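Local coordinates for phospholipase C-beta (PLC-beta) (PDB 3QR0), which is a multidomain phospholipase C of the beta family, with PH, EF-hand, X/Y TIM-barrel and C2 parts and a bound calcium ion, at residues 153-158 and 217-222; 224-229 and 659-664; 176-181 and 190-195. One frame throughout, in Å; residues are numbered along the deposited sequence.

Interaction 1 (153-158 and 217-222)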
# COMPACT_ATOMS: atom_id res chain seq x y z
N GLY A 153 -15.23 -10.73 -6.80
CA GLY A 153 -14.43 -10.10 -7.85
C GLY A 153 -13.17 -10.88 -8.20
O GLY A 153 -12.78 -10.95 -9.37
N GLU A 154 -12.54 -11.48 -7.19
CA GLU A 154 -11.36 -12.32 -7.42
C GLU A 154 -11.74 -13.64 -8.09
O GLU A 154 -10.95 -14.20 -8.84
CB GLU A 154 -10.59 -12.58 -6.13
CG GLU A 154 -9.83 -11.37 -5.60
CD GLU A 154 -8.63 -10.96 -6.47
OE1 GLU A 154 -8.25 -11.71 -7.40
OE2 GLU A 154 -8.08 -9.88 -6.23
N TRP A 155 -12.94 -14.12 -7.79
CA TRP A 155 -13.46 -15.32 -8.43
C TRP A 155 -13.73 -15.02 -9.90
O TRP A 155 -13.44 -15.85 -10.76
CB TRP A 155 -14.74 -15.78 -7.72
CG TRP A 155 -15.12 -17.19 -8.01
CD1 TRP A 155 -16.28 -17.63 -8.58
CD2 TRP A 155 -14.35 -18.37 -7.72
NE1 TRP A 155 -16.28 -19.00 -8.68
CE2 TRP A 155 -15.11 -19.48 -8.16
CE3 TRP A 155 -13.09 -18.58 -7.15
CZ2 TRP A 155 -14.65 -20.79 -8.04
CZ3 TRP A 155 -12.64 -19.89 -7.02
CH2 TRP A 155 -13.42 -20.98 -7.47
N GLU A 156 -14.26 -13.83 -10.18
CA GLU A 156 -14.48 -13.38 -11.55
C GLU A 156 -13.17 -13.19 -12.33
O GLU A 156 -13.10 -13.48 -13.52
CB GLU A 156 -15.30 -12.09 -11.56
CG GLU A 156 -15.79 -11.67 -12.94
CD GLU A 156 -16.49 -10.31 -12.94
OE1 GLU A 156 -16.01 -9.38 -12.25
OE2 GLU A 156 -17.50 -10.18 -13.65
N LYS A 157 -12.13 -12.70 -11.65
CA LYS A 157 -10.79 -12.61 -12.24
C LYS A 157 -10.29 -13.98 -12.71
O LYS A 157 -9.80 -14.13 -13.83
CB LYS A 157 -9.80 -12.02 -11.23
CG LYS A 157 -8.36 -12.00 -11.70
CD LYS A 157 -7.52 -11.03 -10.88
CE LYS A 157 -6.04 -11.18 -11.19
NZ LYS A 157 -5.21 -10.14 -10.51
N LEU A 158 -10.43 -14.98 -11.84
CA LEU A 158 -10.10 -16.36 -12.19
C LEU A 158 -10.94 -16.84 -13.37
O LEU A 158 -10.43 -17.51 -14.28
CB LEU A 158 -10.31 -17.29 -10.98
CG LEU A 158 -10.08 -18.79 -11.19
CD1 LEU A 158 -8.65 -19.05 -11.67
CD2 LEU A 158 -10.37 -19.55 -9.92
N THR A 217 -22.78 -20.28 -13.21
CA THR A 217 -22.47 -21.69 -13.01
C THR A 217 -21.07 -21.85 -12.39
O THR A 217 -20.85 -22.75 -11.58
CB THR A 217 -22.55 -22.48 -14.32
OG1 THR A 217 -23.81 -22.21 -14.95
CG2 THR A 217 -22.41 -23.97 -14.07
N PHE A 218 -20.15 -20.97 -12.77
CA PHE A 218 -18.83 -20.93 -12.13
C PHE A 218 -18.95 -20.62 -10.63
O PHE A 218 -18.17 -21.14 -9.83
CB PHE A 218 -17.89 -19.93 -12.82
CG PHE A 218 -16.44 -20.08 -12.44
CD1 PHE A 218 -15.77 -21.28 -12.65
CD2 PHE A 218 -15.74 -19.02 -11.87
CE1 PHE A 218 -14.42 -21.42 -12.30
CE2 PHE A 218 -14.39 -19.16 -11.52
CZ PHE A 218 -13.74 -20.36 -11.73
N PHE A 219 -19.91 -19.78 -10.24
CA PHE A 219 -20.17 -19.55 -8.82
C PHE A 219 -20.75 -20.79 -8.15
O PHE A 219 -20.42 -21.09 -7.00
CB PHE A 219 -21.09 -18.35 -8.58
CG PHE A 219 -21.24 -18.00 -7.12
CD1 PHE A 219 -20.20 -17.39 -6.43
CD2 PHE A 219 -22.40 -18.32 -6.43
CE1 PHE A 219 -20.32 -17.08 -5.08
CE2 PHE A 219 -22.53 -18.01 -5.07
CZ PHE A 219 -21.49 -17.39 -4.39
N LYS A 220 -21.61 -21.52 -8.86
CA LYS A 220 -22.14 -22.79 -8.36
C LYS A 220 -20.98 -23.80 -8.14
O LYS A 220 -21.05 -24.64 -7.25
CB LYS A 220 -23.19 -23.36 -9.32
CG LYS A 220 -24.22 -24.27 -8.65
CD LYS A 220 -25.26 -24.80 -9.65
CE LYS A 220 -26.02 -25.98 -9.06
NZ LYS A 220 -27.01 -26.58 -10.02
N PHE A 221 -19.93 -23.69 -8.94
CA PHE A 221 -18.71 -24.48 -8.74
C PHE A 221 -18.03 -24.11 -7.41
O PHE A 221 -17.61 -24.99 -6.67
CB PHE A 221 -17.76 -24.32 -9.94
CG PHE A 221 -16.36 -24.81 -9.70
CD1 PHE A 221 -16.10 -26.14 -9.40
CD2 PHE A 221 -15.28 -23.94 -9.82
CE1 PHE A 221 -14.80 -26.59 -9.21
CE2 PHE A 221 -13.98 -24.38 -9.63
CZ PHE A 221 -13.74 -25.71 -9.32
N TYR A 222 -17.93 -22.81 -7.13
CA TYR A 222 -17.45 -22.33 -5.82
C TYR A 222 -18.25 -22.96 -4.68
O TYR A 222 -17.68 -23.45 -3.72
CB TYR A 222 -17.53 -20.79 -5.73
CG TYR A 222 -17.02 -20.22 -4.42
CD1 TYR A 222 -15.73 -19.70 -4.32
CD2 TYR A 222 -17.83 -20.18 -3.29
CE1 TYR A 222 -15.26 -19.16 -3.12
CE2 TYR A 222 -17.37 -19.65 -2.08
CZ TYR A 222 -16.08 -19.15 -2.01
OH TYR A 222 -15.61 -18.63 -0.83
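Trp155 of helix 153-158 drives its indole as a knob into a hole on helix 217-222 formed by Phe218, Phe219, Phe221 and Tyr222. With Phe218 and Tyr222 it forms an aromatic cluster joining helices 151-165 and 215-225, first and last of four in this EF-hand array. The two helical segments cross at 114° with their axes 10.9 Å apart, far enough for a whole indole to lie between them.

The aromatic contacts dominate. On one face of the indole the Phe218 ring makes an offset stack with the five-membered ring, centroids 4.3 Å apart and planes at 17°. Tyr222 covers the opposite face, turning its own edge to the six-membered ring in a T-shaped pair with centroids 5.1 Å apart. Phe221 comes to the indole edge, its CD2 3.7 Å from Trp155 CZ2. With CG anti to the backbone N (chi1 -162°), the Trp155 indole extends from a CB that already points to helix 217-222.

One hydrogen bond pins the rotation of the indole: Trp155 NE1 donates to Phe218 O at 3.1 Å, nearly straight and in the ring plane. It reaches the oxygen from above the carbonyl plane, while Tyr222 N, in the helical bond, arrives from the other face, so two donors share this buried acceptor.

The aliphatic part is small: Leu158 CD2 meets the edge of the Phe218 ring at CZ, 3.9 Å away.

Around the cluster, Leu181 of helix 174-181 touches Leu158 and Phe221, helix 185-198 packs on Phe221 through Ala194 and Leu195, and Leu760, in a loop before strand 761-771, lies against Trp155.

Interaction 2 (224-229 and 659-664)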
# COMPACT_ATOMS: atom_id res chain seq x y z
N ALA A 224 -19.98 -25.70 -4.71
CA ALA A 224 -19.68 -27.13 -4.69
C ALA A 224 -18.27 -27.45 -4.17
O ALA A 224 -18.05 -28.55 -3.65
CB ALA A 224 -19.84 -27.73 -6.09
N LEU A 225 -17.33 -26.52 -4.32
CA LEU A 225 -15.94 -26.77 -3.96
C LEU A 225 -15.65 -26.55 -2.49
O LEU A 225 -15.19 -27.46 -1.80
CB LEU A 225 -14.99 -25.88 -4.79
CG LEU A 225 -13.49 -26.08 -4.51
CD1 LEU A 225 -13.10 -27.54 -4.70
CD2 LEU A 225 -12.65 -25.17 -5.39
N LEU A 226 -15.91 -25.34 -2.00
CA LEU A 226 -15.57 -25.00 -0.62
C LEU A 226 -16.70 -25.41 0.31
O LEU A 226 -17.87 -25.31 -0.04
CB LEU A 226 -15.26 -23.51 -0.45
CG LEU A 226 -13.92 -23.07 -1.06
CD1 LEU A 226 -14.05 -22.96 -2.56
CD2 LEU A 226 -13.44 -21.76 -0.46
N GLU A 227 -16.32 -25.88 1.50
CA GLU A 227 -17.26 -26.14 2.58
C GLU A 227 -17.25 -24.93 3.51
O GLU A 227 -16.48 -24.86 4.47
CB GLU A 227 -16.88 -27.42 3.34
CG GLU A 227 -17.34 -28.69 2.63
CD GLU A 227 -16.66 -29.96 3.15
OE1 GLU A 227 -15.63 -29.87 3.86
OE2 GLU A 227 -17.16 -31.06 2.84
N ARG A 228 -18.11 -23.96 3.20
CA ARG A 228 -18.26 -22.76 4.01
C ARG A 228 -19.27 -23.07 5.13
O ARG A 228 -20.37 -22.52 5.17
CB ARG A 228 -18.71 -21.59 3.14
CG ARG A 228 -17.75 -21.27 1.97
CD ARG A 228 -16.38 -20.81 2.45
NE ARG A 228 -16.50 -19.69 3.39
CZ ARG A 228 -16.57 -18.41 3.06
NH1 ARG A 228 -16.51 -18.02 1.79
NH2 ARG A 228 -16.71 -17.50 4.02
N SER A 229 -18.85 -23.95 6.04
CA SER A 229 -19.69 -24.48 7.12
C SER A 229 -20.35 -23.41 7.97
O SER A 229 -21.45 -23.61 8.47
CB SER A 229 -18.85 -25.36 8.05
OG SER A 229 -18.33 -26.48 7.36
N ALA A 659 -10.86 -19.01 6.49
CA ALA A 659 -10.07 -18.44 5.40
C ALA A 659 -10.27 -19.27 4.14
O ALA A 659 -10.63 -20.44 4.21
CB ALA A 659 -8.60 -18.38 5.77
N GLN A 660 -10.04 -18.64 2.99
CA GLN A 660 -10.19 -19.29 1.70
C GLN A 660 -8.94 -19.11 0.85
O GLN A 660 -8.36 -18.03 0.82
CB GLN A 660 -11.39 -18.72 0.93
CG GLN A 660 -12.73 -18.89 1.65
CD GLN A 660 -12.96 -17.84 2.72
OE1 GLN A 660 -12.77 -16.64 2.48
NE2 GLN A 660 -13.36 -18.28 3.91
N PHE A 661 -8.54 -20.18 0.18
CA PHE A 661 -7.50 -20.15 -0.84
C PHE A 661 -6.20 -19.53 -0.35
O PHE A 661 -5.62 -18.68 -1.02
CB PHE A 661 -7.99 -19.40 -2.08
CG PHE A 661 -9.24 -19.97 -2.67
CD1 PHE A 661 -9.23 -21.22 -3.26
CD2 PHE A 661 -10.43 -19.25 -2.63
CE1 PHE A 661 -10.39 -21.75 -3.81
CE2 PHE A 661 -11.58 -19.78 -3.18
CZ PHE A 661 -11.56 -21.03 -3.77
N LEU A 662 -5.75 -19.96 0.82
CA LEU A 662 -4.49 -19.47 1.37
C LEU A 662 -3.29 -19.96 0.56
O LEU A 662 -2.28 -19.27 0.51
CB LEU A 662 -4.33 -19.90 2.83
CG LEU A 662 -5.29 -19.25 3.82
CD1 LEU A 662 -4.92 -19.71 5.23
CD2 LEU A 662 -5.26 -17.72 3.72
N SER A 663 -3.41 -21.13 -0.06
CA SER A 663 -2.27 -21.74 -0.74
C SER A 663 -2.68 -22.78 -1.78
O SER A 663 -3.77 -23.36 -1.72
CB SER A 663 -1.35 -22.38 0.29
OG SER A 663 -0.28 -23.05 -0.35
N ASP A 664 -1.76 -23.03 -2.72
CA ASP A 664 -1.95 -24.07 -3.73
C ASP A 664 -1.52 -25.47 -3.24
O ASP A 664 -1.64 -26.45 -3.97
CB ASP A 664 -1.21 -23.71 -5.04
CG ASP A 664 0.21 -23.22 -4.81
OD1 ASP A 664 0.86 -23.65 -3.83
OD2 ASP A 664 0.69 -22.40 -5.63
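Leu226 and Arg228, just past the end of helix 215-225, meet Gln660 and Phe661 at the end of strand 650-660, joining the EF-hand region to the antiparallel beta-sandwich of the C2 domain across 430 residues of sequence.

The apolar half belongs to the leucines. Leu226 crosses the far end of the Phe661 ring, its CD1 3.4 Å from Phe661 CZ, and its other methyl, CD2, rests 3.6 Å from Gln660 CG. Leu225 comes to the edge of the same ring from farther off. Leu760 also touches Phe661.

The polar half is a stack of flat groups without a hydrogen bond between them. The Gln660 amide lies over the Arg228 guanidinium, planes 16° apart, and its NE2 sits above the centre of that group. Bends at chi2 and chi3 fold the arginine back to present this face. The arginine N-H groups have other partners: NH1 bonds to Tyr222 OH, and NH2 forms a salt bridge with Glu230 and a hydrogen bond with His747. Phe764 adds a cation-pi contact. Gln660 OE1 accepts from Gln151 NE2, and Gln660 NE2 stands 3.3 Å from Arg228 CZ.

Interaction 3 (176-181 and 190-195)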
# COMPACT_ATOMS: atom_id res chain seq x y z
N ALA A 176 -6.50 -26.78 -16.89
CA ALA A 176 -6.28 -25.36 -16.62
C ALA A 176 -6.97 -24.92 -15.33
O ALA A 176 -6.45 -24.09 -14.59
CB ALA A 176 -6.75 -24.52 -17.79
N ILE A 177 -8.15 -25.48 -15.07
CA ILE A 177 -8.91 -25.17 -13.86
C ILE A 177 -8.15 -25.64 -12.62
O ILE A 177 -8.01 -24.90 -11.65
CB ILE A 177 -10.32 -25.82 -13.86
CG1 ILE A 177 -11.12 -25.40 -15.10
CG2 ILE A 177 -11.07 -25.43 -12.59
CD1 ILE A 177 -12.46 -26.08 -15.22
N GLN A 178 -7.64 -26.87 -12.67
CA GLN A 178 -6.89 -27.43 -11.55
C GLN A 178 -5.57 -26.69 -11.28
O GLN A 178 -5.26 -26.39 -10.12
CB GLN A 178 -6.63 -28.93 -11.75
CG GLN A 178 -7.84 -29.79 -11.44
CD GLN A 178 -7.67 -31.24 -11.86
OE1 GLN A 178 -6.84 -31.57 -12.70
NE2 GLN A 178 -8.46 -32.12 -11.26
N LYS A 179 -4.81 -26.39 -12.33
CA LYS A 179 -3.52 -25.72 -12.16
C LYS A 179 -3.66 -24.31 -11.57
O LYS A 179 -2.79 -23.86 -10.83
CB LYS A 179 -2.73 -25.65 -13.48
CG LYS A 179 -3.19 -24.59 -14.46
CD LYS A 179 -2.24 -24.44 -15.64
CE LYS A 179 -2.65 -23.26 -16.51
NZ LYS A 179 -1.94 -23.25 -17.81
N CYS A 180 -4.75 -23.62 -11.90
CA CYS A 180 -4.99 -22.27 -11.37
C CYS A 180 -5.35 -22.29 -9.88
O CYS A 180 -5.20 -21.27 -9.20
CB CYS A 180 -6.08 -21.55 -12.17
SG CYS A 180 -5.61 -21.07 -13.86
N LEU A 181 -5.83 -23.43 -9.37
CA LEU A 181 -6.29 -23.53 -7.98
C LEU A 181 -5.35 -24.27 -7.03
O LEU A 181 -5.21 -23.87 -5.88
CB LEU A 181 -7.69 -24.17 -7.92
CG LEU A 181 -8.85 -23.34 -8.48
CD1 LEU A 181 -10.13 -24.18 -8.52
CD2 LEU A 181 -9.08 -22.08 -7.67
N ARG A 190 -10.75 -32.88 -5.06
CA ARG A 190 -11.90 -32.08 -4.64
C ARG A 190 -12.45 -31.27 -5.81
O ARG A 190 -13.66 -31.23 -6.05
CB ARG A 190 -11.54 -31.14 -3.49
CG ARG A 190 -11.26 -31.83 -2.16
CD ARG A 190 -10.97 -30.81 -1.06
NE ARG A 190 -12.14 -29.97 -0.77
CZ ARG A 190 -12.15 -28.95 0.08
NH1 ARG A 190 -11.06 -28.61 0.76
NH2 ARG A 190 -13.27 -28.26 0.27
N ILE A 191 -11.54 -30.65 -6.56
CA ILE A 191 -11.90 -29.87 -7.73
C ILE A 191 -12.64 -30.72 -8.76
O ILE A 191 -13.70 -30.32 -9.25
CB ILE A 191 -10.66 -29.19 -8.36
CG1 ILE A 191 -10.17 -28.06 -7.45
CG2 ILE A 191 -10.98 -28.66 -9.75
CD1 ILE A 191 -8.75 -27.60 -7.74
N SER A 192 -12.11 -31.91 -9.06
CA SER A 192 -12.77 -32.83 -10.00
C SER A 192 -14.18 -33.22 -9.53
O SER A 192 -15.12 -33.21 -10.32
CB SER A 192 -11.92 -34.09 -10.20
OG SER A 192 -10.71 -33.78 -10.86
N LYS A 193 -14.30 -33.57 -8.25
CA LYS A 193 -15.59 -33.93 -7.66
C LYS A 193 -16.59 -32.77 -7.76
O LYS A 193 -17.77 -32.99 -8.06
CB LYS A 193 -15.41 -34.33 -6.19
CG LYS A 193 -14.63 -35.63 -5.98
CD LYS A 193 -15.54 -36.85 -5.89
CE LYS A 193 -16.20 -36.97 -4.52
NZ LYS A 193 -16.85 -38.29 -4.32
N ALA A 194 -16.11 -31.55 -7.52
CA ALA A 194 -16.96 -30.36 -7.60
C ALA A 194 -17.44 -30.10 -9.03
O ALA A 194 -18.60 -29.76 -9.24
CB ALA A 194 -16.21 -29.13 -7.07
N LEU A 195 -16.55 -30.27 -10.01
CA LEU A 195 -16.91 -30.14 -11.42
C LEU A 195 -17.96 -31.18 -11.79
O LEU A 195 -18.91 -30.89 -12.53
CB LEU A 195 -15.68 -30.31 -12.32
CG LEU A 195 -14.56 -29.27 -12.19
CD1 LEU A 195 -13.32 -29.74 -12.95
CD2 LEU A 195 -15.01 -27.91 -12.69
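Ile191, with the largest buried surface here, projects from helix 190-195 toward helix 176-181. Helices 174-181 and 185-198, joined by a short linker, pack as neighbours in the EF-hand helical array, the segments crossing at 134° with axes 10.5 Å apart. Its two branches divide the work. With CG1 anti to the carbonyl carbon (chi1 -71°), the longer branch of Ile191 runs to Leu181, where Ile191 CD1 lies 3.6 Å from Leu181 CB and also close to the leucine methyl CD1. The short branch turns to Gln178: Ile191 CG2 sits 3.7 Å from Gln178 CG, so the aliphatic base of the glutamine serves as an apolar surface.

Ile177 completes the greasy side. Its CD1 methyl meets CD2 of Leu195 tip to tip at 4.0 Å, one turn along helix 190-195 from Ile191, and its CG2 faces Ile191 CG2 at a looser 4.3 Å. Leu225 of helix 215-225 touches Ile191, so the apolar side of this pair runs on into the next helix.

Gln178 carries the polar margin. Beyond CG its chain is extended, which takes the amide past Ile191 to Ser192. Arg188 O, a turn before Ser192, accepts a hydrogen bond from Ser192 OG and a weak one from Gln178 NE2. The amide and the hydroxyl thus converge on one carbonyl, and although Gln178 NE2 and Ser192 OG are only 2.8 Å apart, the angle is too poor for a hydrogen bond between them.

Overall arrangement
All three contacts are buried and lie on the same side of the chain's centre, their centres about 12 Å apart. Interactions 1 and 2 both use helix 215-225: its middle takes an indole among aromatic rings, and the loop that follows its end meets the C2 domain with methyls and a stacked guanidinium. Trp155 CZ3 against Phe661 CZ, 3.6 Å, joins them. Interaction 3 is aliphatic, with a polar margin at partly exposed Ser192, and packs on interaction 1 through Leu158 CD1 with Cys180 CB. Arg190 NH2, 2.9 Å from Leu225 O, ties it to interaction 2. Interactions 1 and 3 stay within the EF-hand region; interaction 2 spans two domains.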